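Local coordinates for nitroreductase-like family protein (Bacillus cereus, PDB 2I7H) that belongs to the nitroreductase-like family of flavoproteins and binds flavin mononucleotide, with two protein chains in its assembly, at residues 30-35 and 165-170; 98-103 and 114-119; 146-151 and 157-162. All coordinates share one frame; numbering follows the deposited sequence. Where two conformers were deposited one is given.

Contact 1. Residues 30-35 and 165-170; sequences KDLLIE and IGYFDK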
ATOM      1  N   LYS A  30      14.618  -6.237 -18.522  1.00 49.30           N
ATOM      2  CA  LYS A  30      13.671  -7.176 -17.918  1.00 48.85           C
ATOM      3  C   LYS A  30      14.185  -7.681 -16.558  1.00 48.03           C
ATOM      4  O   LYS A  30      13.412  -7.843 -15.606  1.00 47.45           O
ATOM      5  CB  LYS A  30      13.473  -8.339 -18.890  1.00 49.40           C
ATOM      6  CG  LYS A  30      12.646  -9.486 -18.381  1.00 51.27           C
ATOM      7  CD  LYS A  30      13.306 -10.821 -18.723  1.00 55.43           C
ATOM      8  CE  LYS A  30      13.128 -11.231 -20.190  1.00 56.58           C
ATOM      9  NZ  LYS A  30      13.637 -12.619 -20.413  1.00 56.35           N
ATOM     10  N   ASP A  31      15.497  -7.909 -16.485  1.00 47.29           N
ATOM     11  CA  ASP A  31      16.157  -8.461 -15.306  1.00 46.62           C
ATOM     12  C   ASP A  31      16.148  -7.459 -14.163  1.00 45.67           C
ATOM     13  O   ASP A  31      16.143  -7.836 -12.997  1.00 45.29           O
ATOM     14  CB  ASP A  31      17.598  -8.847 -15.646  1.00 47.70           C
ATOM     15  CG  ASP A  31      17.699 -10.216 -16.315  1.00 50.75           C
ATOM     16  OD1 ASP A  31      16.646 -10.852 -16.573  1.00 53.62           O
ATOM     17  OD2 ASP A  31      18.843 -10.671 -16.565  1.00 54.69           O
ATOM     18  N   LEU A  32      16.157  -6.179 -14.510  1.00 44.73           N
ATOM     19  CA  LEU A  32      15.992  -5.116 -13.539  1.00 44.00           C
ATOM     20  C   LEU A  32      14.569  -5.091 -12.952  1.00 43.54           C
ATOM     21  O   LEU A  32      14.398  -4.928 -11.741  1.00 43.64           O
ATOM     22  CB  LEU A  32      16.323  -3.775 -14.190  1.00 44.26           C
ATOM     23  CG  LEU A  32      16.101  -2.524 -13.358  1.00 44.85           C
ATOM     24  CD1 LEU A  32      16.969  -2.543 -12.128  1.00 44.01           C
ATOM     25  CD2 LEU A  32      16.373  -1.303 -14.201  1.00 46.34           C
ATOM     26  N   LEU A  33      13.559  -5.242 -13.804  1.00 42.59           N
ATOM     27  CA  LEU A  33      12.177  -5.235 -13.344  1.00 42.45           C
ATOM     28  C   LEU A  33      11.931  -6.430 -12.445  1.00 42.30           C
ATOM     29  O   LEU A  33      11.193  -6.328 -11.467  1.00 42.34           O
ATOM     30  CB  LEU A  33      11.197  -5.250 -14.520  1.00 42.11           C
ATOM     31  CG  LEU A  33      11.222  -4.030 -15.443  1.00 41.47           C
ATOM     32  CD1 LEU A  33      10.371  -4.291 -16.630  1.00 37.71           C
ATOM     33  CD2 LEU A  33      10.713  -2.804 -14.709  1.00 38.02           C
ATOM     34  N   ILE A  34      12.558  -7.556 -12.778  1.00 42.14           N
ATOM     35  CA  ILE A  34      12.398  -8.770 -11.987  1.00 42.63           C
ATOM     36  C   ILE A  34      13.114  -8.590 -10.653  1.00 42.53           C
ATOM     37  O   ILE A  34      12.643  -9.046  -9.618  1.00 42.75           O
ATOM     38  CB  ILE A  34      12.941 -10.009 -12.764  1.00 43.13           C
ATOM     39  CG1 ILE A  34      11.984 -10.384 -13.900  1.00 42.62           C
ATOM     40  CG2 ILE A  34      13.205 -11.207 -11.819  1.00 43.18           C
ATOM     41  CD1 ILE A  34      12.664 -11.224 -14.972  1.00 46.85           C
ATOM     42  N   GLU A  35      14.262  -7.921 -10.693  1.00 42.48           N
ATOM     43  CA  GLU A  35      15.024  -7.634  -9.484  1.00 43.44           C
ATOM     44  C   GLU A  35      14.190  -6.767  -8.530  1.00 42.22           C
ATOM     45  O   GLU A  35      14.007  -7.120  -7.372  1.00 42.55           O
ATOM     46  CB  GLU A  35      16.384  -6.987  -9.819  1.00 42.58           C
ATOM     47  CG  GLU A  35      17.141  -6.517  -8.598  1.00 45.30           C
ATOM     48  CD  GLU A  35      18.569  -6.049  -8.880  1.00 47.28           C
ATOM     49  OE1 GLU A  35      19.197  -5.536  -7.929  1.00 52.49           O
ATOM     50  OE2 GLU A  35      19.089  -6.209 -10.020  1.00 53.29           O
ATOM     51  N   ILE A 165       5.722   1.850 -16.993  1.00 41.13           N
ATOM     52  CA  ILE A 165       7.070   1.989 -16.456  1.00 42.28           C
ATOM     53  C   ILE A 165       8.063   2.351 -17.547  1.00 42.23           C
ATOM     54  O   ILE A 165       7.998   1.824 -18.647  1.00 42.30           O
ATOM     55  CB  ILE A 165       7.552   0.659 -15.818  1.00 42.43           C
ATOM     56  CG1 ILE A 165       6.528   0.130 -14.820  1.00 43.44           C
ATOM     57  CG2 ILE A 165       8.937   0.816 -15.168  1.00 42.41           C
ATOM     58  CD1 ILE A 165       6.530  -1.393 -14.671  1.00 42.76           C
ATOM     59  N   GLY A 166       8.996   3.237 -17.221  1.00 42.60           N
ATOM     60  CA  GLY A 166      10.155   3.481 -18.077  1.00 43.09           C
ATOM     61  C   GLY A 166      10.984   4.633 -17.563  1.00 43.67           C
ATOM     62  O   GLY A 166      10.601   5.308 -16.598  1.00 44.49           O
ATOM     63  N   TYR A 167      12.132   4.845 -18.192  1.00 44.06           N
ATOM     64  CA  TYR A 167      12.991   5.982 -17.870  1.00 44.53           C
ATOM     65  C   TYR A 167      12.333   7.252 -18.381  1.00 44.71           C
ATOM     66  O   TYR A 167      11.515   7.214 -19.295  1.00 44.61           O
ATOM     67  CB  TYR A 167      14.409   5.790 -18.456  1.00 44.17           C
ATOM     68  CG  TYR A 167      15.120   4.621 -17.839  1.00 43.24           C
ATOM     69  CD1 TYR A 167      15.236   3.403 -18.524  1.00 43.74           C
ATOM     70  CD2 TYR A 167      15.637   4.707 -16.544  1.00 42.72           C
ATOM     71  CE1 TYR A 167      15.875   2.302 -17.926  1.00 43.47           C
ATOM     72  CE2 TYR A 167      16.270   3.628 -15.940  1.00 41.57           C
ATOM     73  CZ  TYR A 167      16.378   2.431 -16.627  1.00 43.93           C
ATOM     74  OH  TYR A 167      17.009   1.376 -16.020  1.00 44.85           O
ATOM     75  N   PHE A 168      12.670   8.372 -17.773  1.00 45.68           N
ATOM     76  CA  PHE A 168      11.992   9.622 -18.092  1.00 46.83           C
ATOM     77  C   PHE A 168      12.956  10.787 -18.111  1.00 48.00           C
ATOM     78  O   PHE A 168      14.027  10.743 -17.505  1.00 47.84           O
ATOM     79  CB  PHE A 168      10.845   9.896 -17.100  1.00 46.51           C
ATOM     80  CG  PHE A 168      11.294  10.039 -15.685  1.00 45.49           C
ATOM     81  CD1 PHE A 168      11.487  11.295 -15.129  1.00 46.49           C
ATOM     82  CD2 PHE A 168      11.542   8.922 -14.912  1.00 42.67           C
ATOM     83  CE1 PHE A 168      11.929  11.417 -13.805  1.00 46.57           C
ATOM     84  CE2 PHE A 168      11.973   9.039 -13.592  1.00 42.68           C
ATOM     85  CZ  PHE A 168      12.159  10.266 -13.039  1.00 44.32           C
ATOM     86  N   ASP A 169      12.543  11.835 -18.806  1.00 49.83           N
ATOM     87  CA  ASP A 169      13.336  13.038 -18.957  1.00 51.89           C
ATOM     88  C   ASP A 169      13.279  13.880 -17.682  1.00 51.96           C
ATOM     89  O   ASP A 169      14.248  13.942 -16.934  1.00 52.67           O
ATOM     90  CB  ASP A 169      12.836  13.829 -20.171  1.00 52.59           C
ATOM     91  CG  ASP A 169      13.908  14.644 -20.803  1.00 56.73           C
ATOM     92  OD1 ASP A 169      14.671  15.329 -20.076  1.00 60.93           O
ATOM     93  OD2 ASP A 169      13.997  14.601 -22.051  1.00 64.19           O
ATOM     94  N   LYS A 170      12.126  14.487 -17.428  0.50 51.97           N
ATOM     95  CA  LYS A 170      11.965  15.429 -16.325  0.50 51.91           C
ATOM     96  C   LYS A 170      10.897  14.932 -15.360  0.50 51.70           C
ATOM     97  O   LYS A 170       9.849  14.444 -15.790  0.50 51.79           O
ATOM     98  CB  LYS A 170      11.608  16.828 -16.860  0.50 52.01           C
ATOM     99  CG  LYS A 170      10.274  16.939 -17.620  0.50 52.36           C
ATOM    100  CD  LYS A 170      10.407  16.547 -19.083  0.50 54.55           C
ATOM    101  CE  LYS A 170       9.047  16.323 -19.727  0.50 55.40           C
ATOM    102  NZ  LYS A 170       9.169  16.232 -21.210  0.50 55.45           N
TER

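Contact 2. Residues 98-103 and 114-119; sequences VYMNED and AATCAF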
ATOM      1  N   VAL A  98      -0.933  -6.105 -12.233  1.00 36.49           N
ATOM      2  CA  VAL A  98      -0.806  -6.713 -10.899  1.00 37.11           C
ATOM      3  C   VAL A  98      -2.194  -7.203 -10.500  1.00 37.81           C
ATOM      4  O   VAL A  98      -3.164  -6.424 -10.487  1.00 38.58           O
ATOM      5  CB  VAL A  98      -0.296  -5.716  -9.837  1.00 37.37           C
ATOM      6  CG1 VAL A  98      -0.259  -6.379  -8.465  1.00 36.93           C
ATOM      7  CG2 VAL A  98       1.113  -5.104 -10.230  1.00 37.08           C
ATOM      8  N   TYR A  99      -2.295  -8.489 -10.198  1.00 37.16           N
ATOM      9  CA  TYR A  99      -3.570  -9.070  -9.892  1.00 37.52           C
ATOM     10  C   TYR A  99      -3.479 -10.046  -8.718  1.00 37.74           C
ATOM     11  O   TYR A  99      -2.382 -10.415  -8.274  1.00 37.96           O
ATOM     12  CB  TYR A  99      -4.218  -9.706 -11.154  1.00 38.23           C
ATOM     13  CG  TYR A  99      -3.522 -10.918 -11.631  1.00 37.73           C
ATOM     14  CD1 TYR A  99      -2.420 -10.822 -12.500  1.00 40.50           C
ATOM     15  CD2 TYR A  99      -3.927 -12.175 -11.204  1.00 39.76           C
ATOM     16  CE1 TYR A  99      -1.762 -11.947 -12.930  1.00 39.31           C
ATOM     17  CE2 TYR A  99      -3.274 -13.319 -11.632  1.00 39.29           C
ATOM     18  CZ  TYR A  99      -2.184 -13.193 -12.489  1.00 39.54           C
ATOM     19  OH  TYR A  99      -1.538 -14.328 -12.908  1.00 40.14           O
HETATM   20  N   MSE A 100      -4.650 -10.432  -8.209  1.00 37.42           N
HETATM   21  CA  MSE A 100      -4.765 -11.377  -7.097  1.00 37.54           C
HETATM   22  C   MSE A 100      -6.028 -12.225  -7.249  1.00 36.89           C
HETATM   23  O   MSE A 100      -6.988 -11.812  -7.911  1.00 35.30           O
HETATM   24  CB  MSE A 100      -4.805 -10.643  -5.738  1.00 36.66           C
HETATM   25  CG  MSE A 100      -6.002  -9.694  -5.607  1.00 39.65           C
HETATM   26 SE   MSE A 100      -6.032  -8.834  -3.879  0.87 37.17          SE
HETATM   27  CE  MSE A 100      -7.865  -8.989  -3.504  1.00 33.20           C
ATOM     28  N   ASN A 101      -6.022 -13.397  -6.620  1.00 36.60           N
ATOM     29  CA  ASN A 101      -7.250 -14.176  -6.511  1.00 37.78           C
ATOM     30  C   ASN A 101      -8.142 -13.492  -5.507  1.00 37.52           C
ATOM     31  O   ASN A 101      -7.681 -13.131  -4.428  1.00 38.44           O
ATOM     32  CB  ASN A 101      -6.952 -15.618  -6.116  1.00 38.28           C
ATOM     33  CG  ASN A 101      -6.190 -16.346  -7.185  1.00 42.27           C
ATOM     34  OD1 ASN A 101      -6.636 -16.436  -8.320  1.00 48.49           O
ATOM     35  ND2 ASN A 101      -5.008 -16.851  -6.837  1.00 49.11           N
ATOM     36  N   GLU A 102      -9.408 -13.332  -5.854  0.60 37.05           N
ATOM     37  CA  GLU A 102     -10.317 -12.643  -4.972  0.60 36.60           C
ATOM     38  C   GLU A 102     -10.897 -13.615  -3.967  0.60 36.07           C
ATOM     39  O   GLU A 102     -11.647 -14.521  -4.332  0.60 37.35           O
ATOM     40  CB  GLU A 102     -11.435 -11.994  -5.776  0.60 36.83           C
ATOM     41  CG  GLU A 102     -12.329 -11.187  -4.921  0.60 36.03           C
ATOM     42  CD  GLU A 102     -11.894  -9.794  -4.854  0.60 35.36           C
ATOM     43  OE1 GLU A 102     -12.739  -8.928  -5.045  0.60 33.67           O
ATOM     44  OE2 GLU A 102     -10.692  -9.552  -4.620  0.60 40.63           O
ATOM     45  N   ASP A 103     -10.555 -13.424  -2.705  1.00 35.74           N
ATOM     46  CA  ASP A 103     -11.092 -14.262  -1.634  1.00 35.10           C
ATOM     47  C   ASP A 103     -12.567 -13.883  -1.494  1.00 34.21           C
ATOM     48  O   ASP A 103     -12.890 -12.718  -1.519  1.00 34.87           O
ATOM     49  CB  ASP A 103     -10.298 -14.087  -0.314  1.00 33.62           C
ATOM     50  CG  ASP A 103     -10.589 -15.187   0.714  1.00 36.38           C
ATOM     51  OD1 ASP A 103     -11.737 -15.280   1.211  1.00 32.87           O
ATOM     52  OD2 ASP A 103      -9.653 -15.984   1.037  1.00 39.72           O
ATOM     53  N   ALA A 114      -4.813  -5.024   0.562  1.00 35.65           N
ATOM     54  CA  ALA A 114      -3.853  -4.213   1.315  1.00 35.50           C
ATOM     55  C   ALA A 114      -2.390  -4.599   1.007  1.00 35.76           C
ATOM     56  O   ALA A 114      -1.561  -3.732   0.656  1.00 36.05           O
ATOM     57  CB  ALA A 114      -4.142  -4.319   2.828  1.00 35.56           C
ATOM     58  N   ALA A 115      -2.098  -5.893   1.132  1.00 35.64           N
ATOM     59  CA  ALA A 115      -0.784  -6.451   0.845  1.00 35.86           C
ATOM     60  C   ALA A 115      -0.385  -6.212  -0.596  1.00 36.22           C
ATOM     61  O   ALA A 115       0.773  -5.898  -0.887  1.00 36.82           O
ATOM     62  CB  ALA A 115      -0.760  -7.977   1.178  1.00 35.64           C
ATOM     63  N   THR A 116      -1.339  -6.370  -1.515  1.00 36.68           N
ATOM     64  CA  THR A 116      -1.017  -6.179  -2.917  1.00 36.08           C
ATOM     65  C   THR A 116      -0.721  -4.688  -3.221  1.00 35.55           C
ATOM     66  O   THR A 116       0.194  -4.404  -3.959  1.00 35.81           O
ATOM     67  CB  THR A 116      -2.080  -6.771  -3.812  1.00 35.85           C
ATOM     68  OG1 THR A 116      -2.147  -8.172  -3.557  1.00 38.06           O
ATOM     69  CG2 THR A 116      -1.733  -6.546  -5.244  1.00 34.53           C
ATOM     70  N   CYS A 117      -1.432  -3.768  -2.568  1.00 34.56           N
ATOM     71  CA  CYS A 117      -1.107  -2.348  -2.642  1.00 34.80           C
ATOM     72  C   CYS A 117       0.233  -1.958  -2.013  1.00 35.32           C
ATOM     73  O   CYS A 117       0.916  -1.089  -2.551  1.00 35.92           O
ATOM     74  CB  CYS A 117      -2.222  -1.512  -2.041  1.00 35.27           C
ATOM     75  SG  CYS A 117      -3.762  -1.720  -2.915  1.00 35.78           S
ATOM     76  N   ALA A 118       0.598  -2.603  -0.897  1.00 34.87           N
ATOM     77  CA  ALA A 118       1.878  -2.403  -0.238  1.00 35.45           C
ATOM     78  C   ALA A 118       3.042  -2.855  -1.159  1.00 35.48           C
ATOM     79  O   ALA A 118       4.049  -2.165  -1.252  1.00 35.99           O
ATOM     80  CB  ALA A 118       1.936  -3.150   1.204  1.00 33.97           C
ATOM     81  N   PHE A 119       2.889  -4.017  -1.802  1.00 35.61           N
ATOM     82  CA  PHE A 119       3.816  -4.533  -2.820  1.00 35.72           C
ATOM     83  C   PHE A 119       4.011  -3.542  -3.969  1.00 36.60           C
ATOM     84  O   PHE A 119       5.147  -3.281  -4.374  1.00 37.78           O
ATOM     85  CB  PHE A 119       3.304  -5.906  -3.298  1.00 35.07           C
ATOM     86  CG  PHE A 119       3.929  -6.423  -4.563  1.00 34.73           C
ATOM     87  CD1 PHE A 119       5.146  -7.095  -4.535  1.00 30.61           C
ATOM     88  CD2 PHE A 119       3.237  -6.335  -5.771  1.00 33.38           C
ATOM     89  CE1 PHE A 119       5.682  -7.571  -5.673  1.00 30.83           C
ATOM     90  CE2 PHE A 119       3.766  -6.802  -6.914  1.00 34.54           C
ATOM     91  CZ  PHE A 119       5.001  -7.421  -6.894  1.00 33.94           C
TER

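Contact 3. Residues 146-151 and 157-162; sequences LFIEGI and QRIVGI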
ATOM      1  N   LEU A 146     -14.428  -8.194 -20.238  1.00 42.31           N
ATOM      2  CA  LEU A 146     -13.841  -8.364 -21.561  1.00 42.92           C
ATOM      3  C   LEU A 146     -12.317  -8.214 -21.573  1.00 42.90           C
ATOM      4  O   LEU A 146     -11.632  -8.978 -22.249  1.00 43.26           O
ATOM      5  CB  LEU A 146     -14.484  -7.414 -22.586  1.00 43.47           C
ATOM      6  CG  LEU A 146     -15.899  -7.730 -23.100  1.00 44.23           C
ATOM      7  CD1 LEU A 146     -16.452  -6.572 -23.924  1.00 41.86           C
ATOM      8  CD2 LEU A 146     -15.972  -9.056 -23.861  1.00 46.33           C
ATOM      9  N   PHE A 147     -11.798  -7.233 -20.839  1.00 42.91           N
ATOM     10  CA  PHE A 147     -10.362  -7.045 -20.704  1.00 43.03           C
ATOM     11  C   PHE A 147      -9.724  -8.169 -19.868  1.00 43.54           C
ATOM     12  O   PHE A 147      -8.664  -8.701 -20.219  1.00 43.69           O
ATOM     13  CB  PHE A 147     -10.061  -5.651 -20.115  1.00 42.81           C
ATOM     14  CG  PHE A 147      -8.608  -5.410 -19.848  1.00 42.70           C
ATOM     15  CD1 PHE A 147      -8.142  -5.268 -18.538  1.00 42.00           C
ATOM     16  CD2 PHE A 147      -7.685  -5.385 -20.901  1.00 42.56           C
ATOM     17  CE1 PHE A 147      -6.795  -5.077 -18.284  1.00 41.32           C
ATOM     18  CE2 PHE A 147      -6.338  -5.192 -20.656  1.00 43.40           C
ATOM     19  CZ  PHE A 147      -5.891  -5.037 -19.331  1.00 41.59           C
ATOM     20  N   ILE A 148     -10.393  -8.527 -18.774  1.00 43.79           N
ATOM     21  CA  ILE A 148      -9.896  -9.520 -17.823  1.00 44.01           C
ATOM     22  C   ILE A 148      -9.715 -10.896 -18.472  1.00 44.39           C
ATOM     23  O   ILE A 148      -8.695 -11.561 -18.258  1.00 44.12           O
ATOM     24  CB  ILE A 148     -10.823  -9.610 -16.582  1.00 43.76           C
ATOM     25  CG1 ILE A 148     -10.853  -8.263 -15.840  1.00 44.32           C
ATOM     26  CG2 ILE A 148     -10.370 -10.729 -15.647  1.00 44.71           C
ATOM     27  CD1 ILE A 148     -12.134  -7.997 -14.982  1.00 43.47           C
ATOM     28  N   GLU A 149     -10.713 -11.312 -19.254  1.00 44.78           N
ATOM     29  CA  GLU A 149     -10.663 -12.551 -20.035  1.00 45.76           C
ATOM     30  C   GLU A 149      -9.668 -12.373 -21.186  1.00 44.59           C
ATOM     31  O   GLU A 149      -8.865 -13.253 -21.461  1.00 43.91           O
ATOM     32  CB  GLU A 149     -12.084 -12.937 -20.509  1.00 46.12           C
ATOM     33  CG  GLU A 149     -12.207 -13.494 -21.902  1.00 53.53           C
ATOM     34  CD  GLU A 149     -12.936 -12.544 -22.899  1.00 62.59           C
ATOM     35  OE1 GLU A 149     -12.270 -11.992 -23.830  1.00 65.17           O
ATOM     36  OE2 GLU A 149     -14.182 -12.374 -22.767  1.00 64.20           O
ATOM     37  N   GLY A 150      -9.711 -11.198 -21.816  1.00 44.25           N
ATOM     38  CA  GLY A 150      -8.779 -10.810 -22.873  1.00 43.52           C
ATOM     39  C   GLY A 150      -7.295 -10.945 -22.556  1.00 43.12           C
ATOM     40  O   GLY A 150      -6.516 -11.248 -23.450  1.00 42.45           O
ATOM     41  N   ILE A 151      -6.897 -10.716 -21.296  1.00 42.61           N
ATOM     42  CA  ILE A 151      -5.489 -10.935 -20.898  1.00 41.66           C
ATOM     43  C   ILE A 151      -5.256 -12.287 -20.202  1.00 42.31           C
ATOM     44  O   ILE A 151      -4.187 -12.506 -19.624  1.00 41.95           O
ATOM     45  CB  ILE A 151      -4.882  -9.779 -20.044  1.00 41.60           C
ATOM     46  CG1 ILE A 151      -5.645  -9.592 -18.714  1.00 41.50           C
ATOM     47  CG2 ILE A 151      -4.766  -8.492 -20.846  1.00 40.83           C
ATOM     48  CD1 ILE A 151      -4.985  -8.609 -17.743  1.00 39.67           C
ATOM     49  N   GLN A 157     -10.507 -13.157 -10.305  1.00 43.90           N
ATOM     50  CA  GLN A 157      -9.168 -12.605 -10.181  1.00 43.41           C
ATOM     51  C   GLN A 157      -9.282 -11.103 -10.362  1.00 42.40           C
ATOM     52  O   GLN A 157      -9.840 -10.639 -11.353  1.00 43.11           O
ATOM     53  CB  GLN A 157      -8.206 -13.208 -11.195  1.00 42.80           C
ATOM     54  CG  GLN A 157      -7.929 -14.667 -10.919  1.00 44.18           C
ATOM     55  CD  GLN A 157      -7.014 -15.276 -11.945  1.00 45.99           C
ATOM     56  OE1 GLN A 157      -7.288 -15.236 -13.140  1.00 49.12           O
ATOM     57  NE2 GLN A 157      -5.915 -15.843 -11.486  1.00 45.93           N
ATOM     58  N   ARG A 158      -8.789 -10.366  -9.384  1.00 40.70           N
ATOM     59  CA  ARG A 158      -8.938  -8.936  -9.331  1.00 40.28           C
ATOM     60  C   ARG A 158      -7.662  -8.250  -9.790  1.00 39.46           C
ATOM     61  O   ARG A 158      -6.557  -8.659  -9.427  1.00 38.91           O
ATOM     62  CB  ARG A 158      -9.281  -8.491  -7.904  1.00 40.62           C
ATOM     63  CG  ARG A 158      -9.254  -6.995  -7.715  1.00 41.66           C
ATOM     64  CD  ARG A 158      -9.316  -6.626  -6.249  1.00 50.73           C
ATOM     65  NE  ARG A 158     -10.641  -6.861  -5.651  1.00 54.07           N
ATOM     66  CZ  ARG A 158     -11.581  -5.924  -5.494  1.00 52.43           C
ATOM     67  NH1 ARG A 158     -11.339  -4.689  -5.913  1.00 51.21           N
ATOM     68  NH2 ARG A 158     -12.768  -6.234  -4.942  1.00 45.76           N
ATOM     69  N   ILE A 159      -7.831  -7.208 -10.595  1.00 38.55           N
ATOM     70  CA  ILE A 159      -6.718  -6.423 -11.082  1.00 38.32           C
ATOM     71  C   ILE A 159      -6.593  -5.231 -10.168  1.00 38.40           C
ATOM     72  O   ILE A 159      -7.469  -4.373 -10.110  1.00 39.35           O
ATOM     73  CB  ILE A 159      -6.898  -5.992 -12.565  1.00 38.23           C
ATOM     74  CG1 ILE A 159      -7.013  -7.228 -13.465  1.00 36.88           C
ATOM     75  CG2 ILE A 159      -5.784  -5.022 -13.011  1.00 37.50           C
ATOM     76  CD1 ILE A 159      -7.248  -6.901 -14.950  1.00 38.02           C
ATOM     77  N   VAL A 160      -5.500  -5.207  -9.427  1.00 38.25           N
ATOM     78  CA  VAL A 160      -5.221  -4.116  -8.500  1.00 38.18           C
ATOM     79  C   VAL A 160      -4.658  -2.876  -9.199  1.00 37.98           C
ATOM     80  O   VAL A 160      -4.963  -1.756  -8.801  1.00 38.65           O
ATOM     81  CB  VAL A 160      -4.310  -4.585  -7.359  1.00 37.50           C
ATOM     82  CG1 VAL A 160      -4.164  -3.505  -6.343  1.00 35.24           C
ATOM     83  CG2 VAL A 160      -4.933  -5.854  -6.734  1.00 39.04           C
ATOM     84  N   GLY A 161      -3.864  -3.074 -10.247  1.00 37.56           N
ATOM     85  CA  GLY A 161      -3.337  -1.956 -10.993  1.00 37.29           C
ATOM     86  C   GLY A 161      -2.580  -2.402 -12.213  1.00 38.06           C
ATOM     87  O   GLY A 161      -2.165  -3.561 -12.317  1.00 37.83           O
ATOM     88  N   ILE A 162      -2.442  -1.481 -13.167  1.00 38.44           N
ATOM     89  CA  ILE A 162      -1.510  -1.665 -14.267  1.00 38.87           C
ATOM     90  C   ILE A 162      -0.443  -0.618 -14.091  1.00 38.58           C
ATOM     91  O   ILE A 162      -0.725   0.566 -14.101  1.00 38.79           O
ATOM     92  CB  ILE A 162      -2.169  -1.586 -15.666  1.00 38.34           C
ATOM     93  CG1 ILE A 162      -3.341  -2.576 -15.736  1.00 38.88           C
ATOM     94  CG2 ILE A 162      -1.084  -1.818 -16.790  1.00 38.61           C
ATOM     95  CD1 ILE A 162      -3.966  -2.779 -17.114  1.00 40.68           C
TER

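Contact 1. Residues 30-35 and 165-170
The Tyr-167 ring and the side chain of Leu-32 approach from opposite directions, and the methyl CD2 of Leu-32 reaches the phenolic end of the ring at an oblique angle. Its closest approach is to the hydroxyl, with Leu-32 CD2 3.3 Å from Tyr-167 OH; the nearest ring carbon, Tyr-167 CZ, is 4.5 Å from that methyl. Tyr-167 also makes a cation-pi contact with Lys-26. Leu-32 points toward the strand, and with CG anti to the backbone N (chi1 175°) its CD2 is placed at the Tyr-167 hydroxyl. The next residue, Leu-33, makes the second touch, CD2 to Ile-165 CG2 at 4.1 Å, the two side chains lying alongside one another and running opposite ways. Only these two pairs bridge the segments, without a hydrogen bond: one leucine methyl meets the Tyr-167 hydroxyl, the other an Ile-165 methyl. A shared apolar layer completes the contact: Leu-132 of strand 132-137 touches Leu-32, Ile-165 and Tyr-167, while Leu-33 leans on Ala-94 and Leu-56 of strands 94-101 and 53-58. Helix 30-40 thus packs against the antiparallel sheet, touching residues of all four strands, and on its flank Ile-34 meets Ile-186 of the second subunit.

Contact 2. Residues 98-103 and 114-119
Strand 98-101 and helix 114-119 run nearly antiparallel, their N-to-C directions 159° apart and their axes 9.5 Å from each other at closest approach, with Met-100 (modelled as selenomethionine) and Thr-116 bringing the backbones nearest, at 7.7 Å between CA atoms. The chain leaves the sheet, turns, and comes back as a helix over the strand it has just left. Alternation along the strand decides who meets the helix: Val-98 and Met-100 point toward it, while Tyr-99 points away.

Thr-116 sits between those two and offers each a different branch. Its methyl CG2 packs 3.5 Å from Val-98 CG1. Its hydroxyl OG1 lies 4.0 Å from the selenium of Met-100, a van der Waals approach; the hydrogen bond of that hydroxyl goes to the backbone O of Asp-112, one turn earlier in the helix, which satisfies a buried polar atom locally. Val-98 holds CG1 anti to its backbone N (chi1 177°), and this one methyl serves two partners, for it also meets the Phe-119 ring at its edge, near the ring plane, 4.3 Å from CE2. The ring in turn stacks with Trp-52.

Helix 106-129 also meets the second subunit: its Ala-114, which touches flavin mononucleotide, and its Cys-117 pack on Cys-117 and Ala-114 of that chain. In the sheet, strand 94-101 lies between strands 53-58 and 157-167, and Val-160 of the latter also packs on Thr-116.

Contact 3. Residues 146-151 and 157-162
Apolar side chains carry the contact between helix 146-150 and strand 157-162, and most of them converge on one methyl, CD1 of Ile-159. Phe-147 CE1 comes within 3.8 Å of it, the two side chains crossing at about a right angle. Ile-148 CG1 lies 4.0 Å from Ile-159 CD1. In Ile-151, just past the helix, a chi1 of 61° sets CG1 between the backbone N and the carbonyl carbon, and from there its CD1 meets the same Ile-159 methyl tip to tip, also at 4.0 Å. A second strand isoleucine completes the apolar cluster: Ile-162 CD1 approaches obliquely to the Phe-147 ring, 3.7 Å from CZ. Leu-65 of helix 62-71 adds to it by touching both Phe-147 and Ile-151.

Backbone geometry explains why both strand residues face the helix although they are three positions apart. Val-160 and Gly-161 stand together opposite Val-98 in a classic beta bulge, which shifts the alternation and lets Ile-159 and Ile-162 point to one side, while Val-160 packs on helix 106-129.

Polar interactions join neighbours instead of the two segments. Gln-157 bonds through OE1 to Thr-154 N and through NE2 to Asn-101 OD1, and Arg-158 forms salt bridges with Glu-102 of its own chain and Asp-110 of the second subunit.

With no hydrogen bond between helix and strand, the packing between them depends on the fit and burial of methyls and an aromatic ring.

In the fold
The three contacts illustrate how one antiparallel sheet can hold helices from separate parts of a chain. Strand 157-167 serves contacts 1 and 3 at different points, their centres about 22 Å apart, and its neighbour 94-101 serves contact 2. Contacts 2 and 3, with centres about 13 Å apart, touch directly: Glu-102 OE1 and Arg-158 NH2 form a salt bridge of 2.7 Å, and Thr-116 CG2 packs 3.6 Å from Val-160 CG2. Contacts 1 and 2 lie on opposite sides of the chain's centre. Contact 2 reaches the flavin mononucleotide pocket through Ala-114; the bound flavin is about 8 Å from the Ile-162 side chain and 13 Å from that of Ile-165.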